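Local coordinates for succinate dehydrogenase subunit A (Mycolicibacterium smegmatis, PDB 7D6V), which probably oxidises succinate to fumarate at its bound flavin-adenine dinucleotide and passes the electrons on toward quinone in the respiratory chain, at residues 73-83 / 417-427; 233-242 / 389-397. One frame throughout, in Å; residues are numbered along the deposited sequence.

Contact 1: 73-83 / 417-427. With FAD (flavin-adenine dinucleotide), chain D.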
loop_
_atom_site.group_PDB
_atom_site.type_symbol
_atom_site.label_atom_id
_atom_site.label_comp_id
_atom_site.label_asym_id
_atom_site.label_seq_id
_atom_site.Cartn_x
_atom_site.Cartn_y
_atom_site.Cartn_z
ATOM N N ASP A 73 24.570 18.903 -7.302
ATOM C CA ASP A 73 24.440 17.747 -6.424
ATOM C C ASP A 73 24.278 16.463 -7.223
ATOM O O ASP A 73 24.870 15.432 -6.885
ATOM C CB ASP A 73 23.256 17.938 -5.479
ATOM C CG ASP A 73 23.527 18.967 -4.411
ATOM O OD1 ASP A 73 24.660 19.480 -4.351
ATOM O OD2 ASP A 73 22.609 19.266 -3.629
ATOM N N THR A 74 23.469 16.502 -8.282
ATOM C CA THR A 74 23.284 15.324 -9.122
ATOM C C THR A 74 24.572 14.959 -9.850
ATOM O O THR A 74 24.919 13.777 -9.953
ATOM C CB THR A 74 22.148 15.567 -10.115
ATOM O OG1 THR A 74 20.904 15.615 -9.411
ATOM C CG2 THR A 74 22.086 14.462 -11.153
ATOM N N MET A 75 25.302 15.957 -10.347
ATOM C CA MET A 75 26.541 15.675 -11.065
ATOM C C MET A 75 27.608 15.112 -10.133
ATOM O O MET A 75 28.405 14.261 -10.538
ATOM C CB MET A 75 27.042 16.939 -11.758
ATOM C CG MET A 75 26.179 17.386 -12.926
ATOM S SD MET A 75 25.955 16.144 -14.208
ATOM C CE MET A 75 27.617 16.007 -14.846
ATOM N N ARG A 76 27.645 15.584 -8.885
ATOM C CA ARG A 76 28.573 15.036 -7.898
ATOM C C ARG A 76 28.235 13.589 -7.568
ATOM O O ARG A 76 29.112 12.719 -7.562
ATOM C CB ARG A 76 28.538 15.877 -6.630
ATOM C CG ARG A 76 29.642 16.879 -6.512
ATOM C CD ARG A 76 29.582 17.564 -5.167
ATOM N NE ARG A 76 28.400 18.410 -5.055
ATOM C CZ ARG A 76 28.312 19.642 -5.542
ATOM N NH1 ARG A 76 29.337 20.183 -6.181
ATOM N NH2 ARG A 76 27.195 20.332 -5.391
ATOM N N GLY A 77 26.969 13.323 -7.272
ATOM C CA GLY A 77 26.490 11.990 -6.981
ATOM C C GLY A 77 26.249 11.219 -8.258
ATOM O O GLY A 77 25.119 11.137 -8.743
ATOM N N GLY A 78 27.316 10.670 -8.821
ATOM C CA GLY A 78 27.305 10.157 -10.173
ATOM C C GLY A 78 28.669 10.364 -10.786
ATOM O O GLY A 78 28.962 9.859 -11.873
ATOM N N LYS A 79 29.507 11.122 -10.077
ATOM C CA LYS A 79 30.931 11.255 -10.380
ATOM C C LYS A 79 31.169 11.843 -11.764
ATOM O O LYS A 79 32.150 11.508 -12.430
ATOM C CB LYS A 79 31.656 9.916 -10.229
ATOM C CG LYS A 79 32.141 9.641 -8.816
ATOM C CD LYS A 79 30.988 9.398 -7.866
ATOM C CE LYS A 79 31.469 9.225 -6.443
ATOM N NZ LYS A 79 30.330 9.210 -5.490
ATOM N N PHE A 80 30.266 12.721 -12.196
ATOM C CA PHE A 80 30.369 13.454 -13.454
ATOM C C PHE A 80 30.365 12.531 -14.666
ATOM O O PHE A 80 30.821 12.912 -15.747
ATOM C CB PHE A 80 31.601 14.364 -13.457
ATOM C CG PHE A 80 31.541 15.446 -12.421
ATOM C CD1 PHE A 80 32.069 15.244 -11.160
ATOM C CD2 PHE A 80 30.933 16.656 -12.700
ATOM C CE1 PHE A 80 32.006 16.231 -10.205
ATOM C CE2 PHE A 80 30.867 17.648 -11.746
ATOM C CZ PHE A 80 31.405 17.435 -10.499
ATOM N N LEU A 81 29.839 11.322 -14.503
ATOM C CA LEU A 81 29.555 10.438 -15.620
ATOM C C LEU A 81 28.151 10.656 -16.166
ATOM O O LEU A 81 27.798 10.075 -17.196
ATOM C CB LEU A 81 29.728 8.979 -15.179
ATOM C CG LEU A 81 29.687 7.866 -16.226
ATOM C CD1 LEU A 81 30.891 7.949 -17.145
ATOM C CD2 LEU A 81 29.600 6.521 -15.569
ATOM N N ASN A 82 27.366 11.505 -15.508
ATOM C CA ASN A 82 25.973 11.736 -15.866
ATOM C C ASN A 82 25.852 12.307 -17.270
ATOM O O ASN A 82 26.770 12.944 -17.791
ATOM C CB ASN A 82 25.343 12.720 -14.883
ATOM C CG ASN A 82 25.496 12.296 -13.446
ATOM O OD1 ASN A 82 26.443 12.690 -12.775
ATOM N ND2 ASN A 82 24.535 11.542 -12.946
ATOM N N ASN A 83 24.695 12.077 -17.885
ATOM C CA ASN A 83 24.277 12.891 -19.019
ATOM C C ASN A 83 23.917 14.272 -18.492
ATOM O O ASN A 83 22.904 14.438 -17.809
ATOM C CB ASN A 83 23.096 12.249 -19.741
ATOM C CG ASN A 83 22.931 12.761 -21.158
ATOM O OD1 ASN A 83 23.166 13.933 -21.439
ATOM N ND2 ASN A 83 22.527 11.879 -22.060
ATOM N N GLY A 417 21.429 7.070 -18.407
ATOM C CA GLY A 417 22.117 8.316 -18.686
ATOM C C GLY A 417 22.039 9.371 -17.604
ATOM O O GLY A 417 23.021 10.077 -17.363
ATOM N N MET A 418 20.888 9.494 -16.940
ATOM C CA MET A 418 20.741 10.519 -15.912
ATOM C C MET A 418 21.720 10.319 -14.765
ATOM O O MET A 418 22.539 11.195 -14.473
ATOM C CB MET A 418 19.316 10.541 -15.375
ATOM C CG MET A 418 19.168 11.637 -14.363
ATOM S SD MET A 418 17.553 11.901 -13.655
ATOM C CE MET A 418 18.025 13.171 -12.499
ATOM N N HIS A 419 21.635 9.182 -14.086
ATOM C CA HIS A 419 22.556 8.857 -13.009
ATOM C C HIS A 419 23.746 8.126 -13.613
ATOM O O HIS A 419 23.595 7.020 -14.143
ATOM C CB HIS A 419 21.859 8.001 -11.954
ATOM C CG HIS A 419 20.420 8.356 -11.744
ATOM N ND1 HIS A 419 19.392 7.701 -12.387
ATOM C CD2 HIS A 419 19.835 9.288 -10.954
ATOM C CE1 HIS A 419 18.238 8.219 -12.009
ATOM N NE2 HIS A 419 18.479 9.181 -11.139
ATOM N N GLY A 420 24.918 8.746 -13.559
ATOM C CA GLY A 420 26.069 8.170 -14.219
ATOM C C GLY A 420 26.587 6.925 -13.537
ATOM O O GLY A 420 26.477 5.818 -14.070
ATOM N N SER A 421 27.142 7.096 -12.343
ATOM C CA SER A 421 27.684 5.993 -11.572
ATOM C C SER A 421 26.917 5.720 -10.294
ATOM O O SER A 421 27.151 4.684 -9.665
ATOM C CB SER A 421 29.149 6.263 -11.215
ATOM O OG SER A 421 29.946 6.253 -12.377
ATOM N N ASN A 422 26.023 6.615 -9.893
ATOM C CA ASN A 422 25.348 6.527 -8.611
ATOM C C ASN A 422 24.184 7.500 -8.619
ATOM O O ASN A 422 24.292 8.599 -9.164
ATOM C CB ASN A 422 26.306 6.845 -7.456
ATOM C CG ASN A 422 25.724 6.499 -6.106
ATOM O OD1 ASN A 422 25.247 5.387 -5.888
ATOM N ND2 ASN A 422 25.763 7.453 -5.187
ATOM N N ARG A 423 23.076 7.083 -8.028
ATOM C CA ARG A 423 21.875 7.892 -7.928
ATOM C C ARG A 423 21.755 8.541 -6.554
ATOM O O ARG A 423 22.128 7.961 -5.532
ATOM C CB ARG A 423 20.639 7.039 -8.204
ATOM C CG ARG A 423 20.452 5.969 -7.159
ATOM C CD ARG A 423 19.263 5.099 -7.420
ATOM N NE ARG A 423 18.036 5.860 -7.290
ATOM C CZ ARG A 423 17.432 6.067 -6.127
ATOM N NH1 ARG A 423 17.940 5.558 -5.014
ATOM N NH2 ARG A 423 16.322 6.777 -6.080
ATOM N N LEU A 424 21.252 9.770 -6.551
ATOM C CA LEU A 424 20.834 10.418 -5.319
ATOM C C LEU A 424 19.470 9.888 -4.907
ATOM O O LEU A 424 18.615 9.619 -5.753
ATOM C CB LEU A 424 20.761 11.934 -5.498
ATOM C CG LEU A 424 22.009 12.792 -5.303
ATOM C CD1 LEU A 424 23.070 12.415 -6.295
ATOM C CD2 LEU A 424 21.657 14.255 -5.456
ATOM N N GLY A 425 19.273 9.724 -3.607
ATOM C CA GLY A 425 17.959 9.370 -3.119
ATOM C C GLY A 425 16.970 10.482 -3.389
ATOM O O GLY A 425 17.253 11.650 -3.114
ATOM N N GLY A 426 15.806 10.135 -3.928
ATOM C CA GLY A 426 14.795 11.097 -4.292
ATOM C C GLY A 426 14.822 11.510 -5.747
ATOM O O GLY A 426 13.812 12.011 -6.254
ATOM N N ASN A 427 15.947 11.304 -6.432
ATOM C CA ASN A 427 16.062 11.730 -7.820
ATOM C C ASN A 427 15.305 10.811 -8.763
ATOM O O ASN A 427 14.874 11.250 -9.832
ATOM C CB ASN A 427 17.531 11.801 -8.229
ATOM C CG ASN A 427 18.116 13.185 -8.076
ATOM O OD1 ASN A 427 17.477 14.087 -7.544
ATOM N ND2 ASN A 427 19.348 13.355 -8.528
HETATM P PA FAD D . 7.893 0.693 -12.232
HETATM O O1A FAD D . 6.739 1.549 -11.863
HETATM O O2A FAD D . 8.696 0.056 -11.165
HETATM O O5B FAD D . 7.321 -0.495 -13.133
HETATM C C5B FAD D . 7.397 -0.519 -14.547
HETATM C C4B FAD D . 6.090 -1.034 -15.124
HETATM O O4B FAD D . 6.328 -1.734 -16.341
HETATM C C3B FAD D . 5.360 -2.012 -14.235
HETATM O O3B FAD D . 3.986 -1.660 -14.265
HETATM C C2B FAD D . 5.521 -3.343 -14.921
HETATM O O2B FAD D . 4.430 -4.222 -14.681
HETATM C C1B FAD D . 5.574 -2.935 -16.364
HETATM N N9A FAD D . 6.244 -3.957 -17.183
HETATM C C8A FAD D . 7.479 -4.428 -17.015
HETATM N N7A FAD D . 7.768 -5.352 -17.949
HETATM C C5A FAD D . 6.695 -5.482 -18.734
HETATM C C6A FAD D . 6.320 -6.281 -19.910
HETATM N N6A FAD D . 7.173 -7.160 -20.459
HETATM N N1A FAD D . 5.095 -6.107 -20.420
HETATM C C2A FAD D . 4.225 -5.236 -19.902
HETATM N N3A FAD D . 4.498 -4.482 -18.840
HETATM C C4A FAD D . 5.693 -4.558 -18.225
HETATM N N1 FAD D . 13.590 5.788 -5.464
HETATM C C2 FAD D . 13.575 6.954 -4.788
HETATM O O2 FAD D . 13.829 7.994 -5.403
HETATM N N3 FAD D . 13.301 7.043 -3.487
HETATM C C4 FAD D . 13.024 5.972 -2.755
HETATM O O4 FAD D . 12.771 6.080 -1.548
HETATM C C4X FAD D . 13.019 4.652 -3.406
HETATM N N5 FAD D . 12.745 3.530 -2.724
HETATM C C5X FAD D . 12.744 2.343 -3.351
HETATM C C6 FAD D . 12.456 1.194 -2.633
HETATM C C7 FAD D . 12.457 -0.033 -3.267
HETATM C C7M FAD D . 12.149 -1.284 -2.500
HETATM C C8 FAD D . 12.763 -0.117 -4.709
HETATM C C8M FAD D . 12.763 -1.449 -5.398
HETATM C C9 FAD D . 13.048 1.025 -5.433
HETATM C C9A FAD D . 13.049 2.251 -4.799
HETATM N N10 FAD D . 13.340 3.407 -5.527
HETATM C C10 FAD D . 13.326 4.627 -4.846
HETATM C "C1'" FAD D . 13.629 3.348 -6.955
HETATM C "C2'" FAD D . 12.409 3.818 -7.738
HETATM O "O2'" FAD D . 11.214 3.391 -7.089
HETATM C "C3'" FAD D . 12.370 3.251 -9.146
HETATM O "O3'" FAD D . 13.474 3.770 -9.874
HETATM C "C4'" FAD D . 11.087 3.658 -9.852
HETATM O "O4'" FAD D . 9.968 3.141 -9.147
HETATM C "C5'" FAD D . 11.021 3.145 -11.277
HETATM O "O5'" FAD D . 9.711 3.399 -11.760
HETATM P P FAD D . 9.248 3.035 -13.241
HETATM O O1P FAD D . 7.990 3.785 -13.501
HETATM O O2P FAD D . 10.388 3.211 -14.178
HETATM O O3P FAD D . 8.923 1.460 -13.192
#
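Gly417 offers its carbonyl to the backbone amide of Asn83, at the N-cap position of helix 84-102. This bond, Asn83 N to Gly417 O at 2.7 Å, is nearly straight (168° at the hydrogen), and the CB of Asn83 rests beside the same carbonyl. Met418, its CB pointing away from 73-83, lays an extended chain on His90 of helix 84-102 and on Asp431 and Phe435 of helix 427-448. Gly420, with no side chain in the way, brings its CA within 3.9 Å of Asn82 CA, the closest pair of CA atoms across the contact. At Ser421 a weak bond runs from its N to Gly78 O, a carbonyl that also receives Leu81 N within the type I' turn 78-81. Leu81 leans on this corner: CG lies anti to the backbone N (chi1 -171°), which carries CD2 to 3.5 Å from Gly420 O. Arg423 has its CB pointing away from 73-83. FAD O2 lies at the edge of the guanidinium, in its plane, 2.9 Å from Arg423 NH2, which also bonds Ser428 OG. Leu424 points the other way, its two methyls packing on the helix end: CD1 sits 3.4 Å from Gly77 O, CD2 against the backbone of Asp73. Gly426 donates a weak bond from N to FAD O2. Finally, Asn427 ND2 donates to Thr74 OG1 over 2.9 Å, while its OD1 accepts from His70, so this buried amide is fixed at both ends. Helix 67-76 itself stops in a Schellman motif with Lys79, at positive phi, as its C-prime residue. The loop thus leads into the N-terminal end of helix 427-448 at the flavin O2, a placement that would probably help stabilise negative charge on a reduced flavin.

Contact 2: 233-242 / 389-397. With FAD (flavin-adenine dinucleotide), chain D.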
loop_
_atom_site.group_PDB
_atom_site.type_symbol
_atom_site.label_atom_id
_atom_site.label_comp_id
_atom_site.label_asym_id
_atom_site.label_seq_id
_atom_site.Cartn_x
_atom_site.Cartn_y
_atom_site.Cartn_z
ATOM N N ALA A 233 14.114 -3.434 -26.191
ATOM C CA ALA A 233 14.789 -2.428 -27.000
ATOM C C ALA A 233 16.056 -2.987 -27.626
ATOM O O ALA A 233 16.387 -2.667 -28.775
ATOM C CB ALA A 233 15.112 -1.202 -26.150
ATOM N N LEU A 234 16.768 -3.840 -26.892
ATOM C CA LEU A 234 18.020 -4.377 -27.398
ATOM C C LEU A 234 17.780 -5.297 -28.591
ATOM O O LEU A 234 18.555 -5.291 -29.553
ATOM C CB LEU A 234 18.736 -5.091 -26.254
ATOM C CG LEU A 234 20.174 -5.559 -26.384
ATOM C CD1 LEU A 234 21.079 -4.368 -26.609
ATOM C CD2 LEU A 234 20.561 -6.280 -25.121
ATOM N N ARG A 235 16.699 -6.081 -28.557
ATOM C CA ARG A 235 16.346 -6.928 -29.692
ATOM C C ARG A 235 15.661 -6.149 -30.808
ATOM O O ARG A 235 15.716 -6.569 -31.968
ATOM C CB ARG A 235 15.452 -8.083 -29.236
ATOM C CG ARG A 235 16.163 -9.125 -28.391
ATOM C CD ARG A 235 15.326 -10.385 -28.218
ATOM N NE ARG A 235 14.054 -10.124 -27.555
ATOM C CZ ARG A 235 13.830 -10.327 -26.263
ATOM N NH1 ARG A 235 12.641 -10.060 -25.745
ATOM N NH2 ARG A 235 14.793 -10.798 -25.488
ATOM N N ALA A 236 15.010 -5.029 -30.488
ATOM C CA ALA A 236 14.434 -4.194 -31.535
ATOM C C ALA A 236 15.509 -3.441 -32.300
ATOM O O ALA A 236 15.310 -3.097 -33.469
ATOM C CB ALA A 236 13.424 -3.215 -30.940
ATOM N N GLY A 237 16.643 -3.168 -31.662
ATOM C CA GLY A 237 17.764 -2.593 -32.376
ATOM C C GLY A 237 18.339 -1.353 -31.732
ATOM O O GLY A 237 19.197 -0.685 -32.315
ATOM N N SER A 238 17.877 -1.034 -30.530
ATOM C CA SER A 238 18.410 0.098 -29.788
ATOM C C SER A 238 19.653 -0.348 -29.025
ATOM O O SER A 238 20.175 -1.449 -29.219
ATOM C CB SER A 238 17.345 0.679 -28.867
ATOM O OG SER A 238 16.154 0.946 -29.580
ATOM N N ALA A 239 20.140 0.509 -28.138
ATOM C CA ALA A 239 21.393 0.280 -27.444
ATOM C C ALA A 239 21.214 0.527 -25.954
ATOM O O ALA A 239 20.305 1.240 -25.524
ATOM C CB ALA A 239 22.495 1.178 -28.001
ATOM N N LEU A 240 22.101 -0.078 -25.172
ATOM C CA LEU A 240 22.106 0.053 -23.725
ATOM C C LEU A 240 23.423 0.676 -23.285
ATOM O O LEU A 240 24.470 0.440 -23.894
ATOM C CB LEU A 240 21.914 -1.310 -23.050
ATOM C CG LEU A 240 20.508 -1.741 -22.623
ATOM C CD1 LEU A 240 19.517 -1.616 -23.756
ATOM C CD2 LEU A 240 20.549 -3.170 -22.126
ATOM N N ILE A 241 23.366 1.485 -22.229
ATOM C CA ILE A 241 24.548 2.146 -21.695
ATOM C C ILE A 241 24.607 1.919 -20.193
ATOM O O ILE A 241 23.593 1.685 -19.535
ATOM C CB ILE A 241 24.572 3.660 -21.995
ATOM C CG1 ILE A 241 23.302 4.332 -21.477
ATOM C CG2 ILE A 241 24.718 3.907 -23.472
ATOM C CD1 ILE A 241 23.417 5.830 -21.376
ATOM N N ASN A 242 25.826 1.996 -19.657
ATOM C CA ASN A 242 26.075 1.994 -18.215
ATOM C C ASN A 242 25.487 0.768 -17.526
ATOM O O ASN A 242 25.038 0.847 -16.382
ATOM C CB ASN A 242 25.537 3.270 -17.564
ATOM C CG ASN A 242 26.237 4.510 -18.056
ATOM O OD1 ASN A 242 27.309 4.436 -18.650
ATOM N ND2 ASN A 242 25.632 5.662 -17.815
ATOM N N TYR A 389 19.103 -0.989 -7.427
ATOM C CA TYR A 389 18.777 -0.125 -8.549
ATOM C C TYR A 389 19.816 -0.315 -9.642
ATOM O O TYR A 389 20.975 -0.625 -9.364
ATOM C CB TYR A 389 18.732 1.345 -8.108
ATOM C CG TYR A 389 18.210 2.319 -9.139
ATOM C CD1 TYR A 389 19.071 2.974 -10.007
ATOM C CD2 TYR A 389 16.858 2.607 -9.221
ATOM C CE1 TYR A 389 18.598 3.872 -10.936
ATOM C CE2 TYR A 389 16.378 3.500 -10.149
ATOM C CZ TYR A 389 17.250 4.129 -11.005
ATOM O OH TYR A 389 16.771 5.023 -11.931
ATOM N N VAL A 390 19.395 -0.129 -10.888
ATOM C CA VAL A 390 20.298 -0.175 -12.031
ATOM C C VAL A 390 20.325 1.211 -12.665
ATOM O O VAL A 390 19.283 1.748 -13.055
ATOM C CB VAL A 390 19.899 -1.267 -13.042
ATOM C CG1 VAL A 390 18.473 -1.082 -13.550
ATOM C CG2 VAL A 390 20.882 -1.303 -14.197
ATOM N N MET A 391 21.516 1.802 -12.731
ATOM C CA MET A 391 21.684 3.127 -13.313
ATOM C C MET A 391 21.815 3.091 -14.826
ATOM O O MET A 391 21.742 4.147 -15.463
ATOM C CB MET A 391 22.906 3.812 -12.701
ATOM C CG MET A 391 22.669 4.360 -11.307
ATOM S SD MET A 391 22.720 3.069 -10.054
ATOM C CE MET A 391 24.441 3.095 -9.593
ATOM N N GLY A 392 22.009 1.914 -15.414
ATOM C CA GLY A 392 22.057 1.779 -16.852
ATOM C C GLY A 392 20.683 1.575 -17.455
ATOM O O GLY A 392 19.670 1.479 -16.765
ATOM N N GLY A 393 20.658 1.510 -18.778
ATOM C CA GLY A 393 19.404 1.311 -19.475
ATOM C C GLY A 393 19.526 1.729 -20.927
ATOM O O GLY A 393 20.622 1.822 -21.469
ATOM N N ILE A 394 18.367 1.984 -21.531
ATOM C CA ILE A 394 18.310 2.326 -22.945
ATOM C C ILE A 394 18.881 3.722 -23.154
ATOM O O ILE A 394 18.494 4.679 -22.471
ATOM C CB ILE A 394 16.868 2.226 -23.459
ATOM C CG1 ILE A 394 16.313 0.829 -23.189
ATOM C CG2 ILE A 394 16.808 2.525 -24.940
ATOM C CD1 ILE A 394 14.873 0.819 -22.781
ATOM N N GLU A 395 19.810 3.841 -24.096
ATOM C CA GLU A 395 20.429 5.123 -24.409
ATOM C C GLU A 395 19.399 6.033 -25.067
ATOM O O GLU A 395 18.899 5.734 -26.155
ATOM C CB GLU A 395 21.636 4.909 -25.314
ATOM C CG GLU A 395 22.494 6.136 -25.498
ATOM C CD GLU A 395 23.602 5.917 -26.500
ATOM O OE1 GLU A 395 23.367 5.208 -27.499
ATOM O OE2 GLU A 395 24.711 6.446 -26.288
ATOM N N VAL A 396 19.083 7.146 -24.412
ATOM C CA VAL A 396 18.016 8.031 -24.848
ATOM C C VAL A 396 18.622 9.307 -25.413
ATOM O O VAL A 396 19.761 9.678 -25.118
ATOM C CB VAL A 396 17.044 8.377 -23.699
ATOM C CG1 VAL A 396 16.394 7.138 -23.146
ATOM C CG2 VAL A 396 17.769 9.121 -22.599
ATOM N N ASP A 397 17.844 9.976 -26.246
ATOM C CA ASP A 397 18.062 11.393 -26.484
ATOM C C ASP A 397 17.642 12.153 -25.233
ATOM O O ASP A 397 16.587 11.858 -24.669
ATOM C CB ASP A 397 17.263 11.863 -27.694
ATOM C CG ASP A 397 17.659 13.248 -28.151
ATOM O OD1 ASP A 397 17.054 14.228 -27.672
ATOM O OD2 ASP A 397 18.576 13.360 -28.987
HETATM P PA FAD D . 7.893 0.693 -12.232
HETATM O O1A FAD D . 6.739 1.549 -11.863
HETATM O O2A FAD D . 8.696 0.056 -11.165
HETATM O O5B FAD D . 7.321 -0.495 -13.133
HETATM C C5B FAD D . 7.397 -0.519 -14.547
HETATM C C4B FAD D . 6.090 -1.034 -15.124
HETATM O O4B FAD D . 6.328 -1.734 -16.341
HETATM C C3B FAD D . 5.360 -2.012 -14.235
HETATM O O3B FAD D . 3.986 -1.660 -14.265
HETATM C C2B FAD D . 5.521 -3.343 -14.921
HETATM O O2B FAD D . 4.430 -4.222 -14.681
HETATM C C1B FAD D . 5.574 -2.935 -16.364
HETATM N N9A FAD D . 6.244 -3.957 -17.183
HETATM C C8A FAD D . 7.479 -4.428 -17.015
HETATM N N7A FAD D . 7.768 -5.352 -17.949
HETATM C C5A FAD D . 6.695 -5.482 -18.734
HETATM C C6A FAD D . 6.320 -6.281 -19.910
HETATM N N6A FAD D . 7.173 -7.160 -20.459
HETATM N N1A FAD D . 5.095 -6.107 -20.420
HETATM C C2A FAD D . 4.225 -5.236 -19.902
HETATM N N3A FAD D . 4.498 -4.482 -18.840
HETATM C C4A FAD D . 5.693 -4.558 -18.225
HETATM N N1 FAD D . 13.590 5.788 -5.464
HETATM C C2 FAD D . 13.575 6.954 -4.788
HETATM O O2 FAD D . 13.829 7.994 -5.403
HETATM N N3 FAD D . 13.301 7.043 -3.487
HETATM C C4 FAD D . 13.024 5.972 -2.755
HETATM O O4 FAD D . 12.771 6.080 -1.548
HETATM C C4X FAD D . 13.019 4.652 -3.406
HETATM N N5 FAD D . 12.745 3.530 -2.724
HETATM C C5X FAD D . 12.744 2.343 -3.351
HETATM C C6 FAD D . 12.456 1.194 -2.633
HETATM C C7 FAD D . 12.457 -0.033 -3.267
HETATM C C7M FAD D . 12.149 -1.284 -2.500
HETATM C C8 FAD D . 12.763 -0.117 -4.709
HETATM C C8M FAD D . 12.763 -1.449 -5.398
HETATM C C9 FAD D . 13.048 1.025 -5.433
HETATM C C9A FAD D . 13.049 2.251 -4.799
HETATM N N10 FAD D . 13.340 3.407 -5.527
HETATM C C10 FAD D . 13.326 4.627 -4.846
HETATM C "C1'" FAD D . 13.629 3.348 -6.955
HETATM C "C2'" FAD D . 12.409 3.818 -7.738
HETATM O "O2'" FAD D . 11.214 3.391 -7.089
HETATM C "C3'" FAD D . 12.370 3.251 -9.146
HETATM O "O3'" FAD D . 13.474 3.770 -9.874
HETATM C "C4'" FAD D . 11.087 3.658 -9.852
HETATM O "O4'" FAD D . 9.968 3.141 -9.147
HETATM C "C5'" FAD D . 11.021 3.145 -11.277
HETATM O "O5'" FAD D . 9.711 3.399 -11.760
HETATM P P FAD D . 9.248 3.035 -13.241
HETATM O O1P FAD D . 7.990 3.785 -13.501
HETATM O O2P FAD D . 10.388 3.211 -14.178
HETATM O O3P FAD D . 8.923 1.460 -13.192
#
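The methyl of Ala233 packs on Ile394, CB to CG1 3.8 Å, a small side chain that lets the last turn of helix 230-236 lie close to the strand. The carbonyl of Ala233 closes that turn by accepting both Gly237 N and Ser238 N, which arrive from opposite faces of its plane; Gly237, with positive phi, allows the chain to swing out of the helix. Ala239 starts the pairing: its O takes the amide of Glu395 in a bond of 3.0 Å. Leu240 faces Ile394 as a non-hydrogen-bonded pair; their side chains diverge, yet CD1 of Leu240 still reaches CG1 of Ile394 at 4.1 Å. Ile241 and Gly393 form the hydrogen-bonded pair, with Ile241 N to Gly393 O 2.9 Å and the return bond, Gly393 N to Ile241 O, 3.0 Å. With CG1 of Ile241 between the backbone N and the carbonyl carbon (chi1 56°), CG2 is turned onto Glu395, meeting its CB at 3.7 Å. The extended Glu395 crosses it at about a right angle, so that CG2 lies along its CB, CG and carboxylate. Asn242, just past the strand, sets its O near Gly392 CA. The pairing therefore rests on backbone bonds, to which Ala233, Leu240 and Ile394 add apolar contacts; at the start of 389-397 the ring edge of Tyr389 meets FAD O3'.

How the contacts relate
From the N terminus the chain runs through residues 73-83, then 233-242, then 389-397, and only at 417-427 returns to close contact 1. Contact 2 closes a shorter loop of 146 residues nested inside the 333 that contact 1 spans. Strand 383-395 pairs antiparallel with strand 240-241 and parallel with strand 415-416, from which the loop of contact 1 emerges. Their centres lie about 17 Å apart, but they meet where Arg423 forms a cation-pi contact with Tyr389 and Met391 packs on His419 and Ser421. Contact 1 ties the end of helix 67-76 to the loop before helix 427-448, and contact 2 ties helix 230-236 and strand 240-241 to strand 383-395, both beside the FAD.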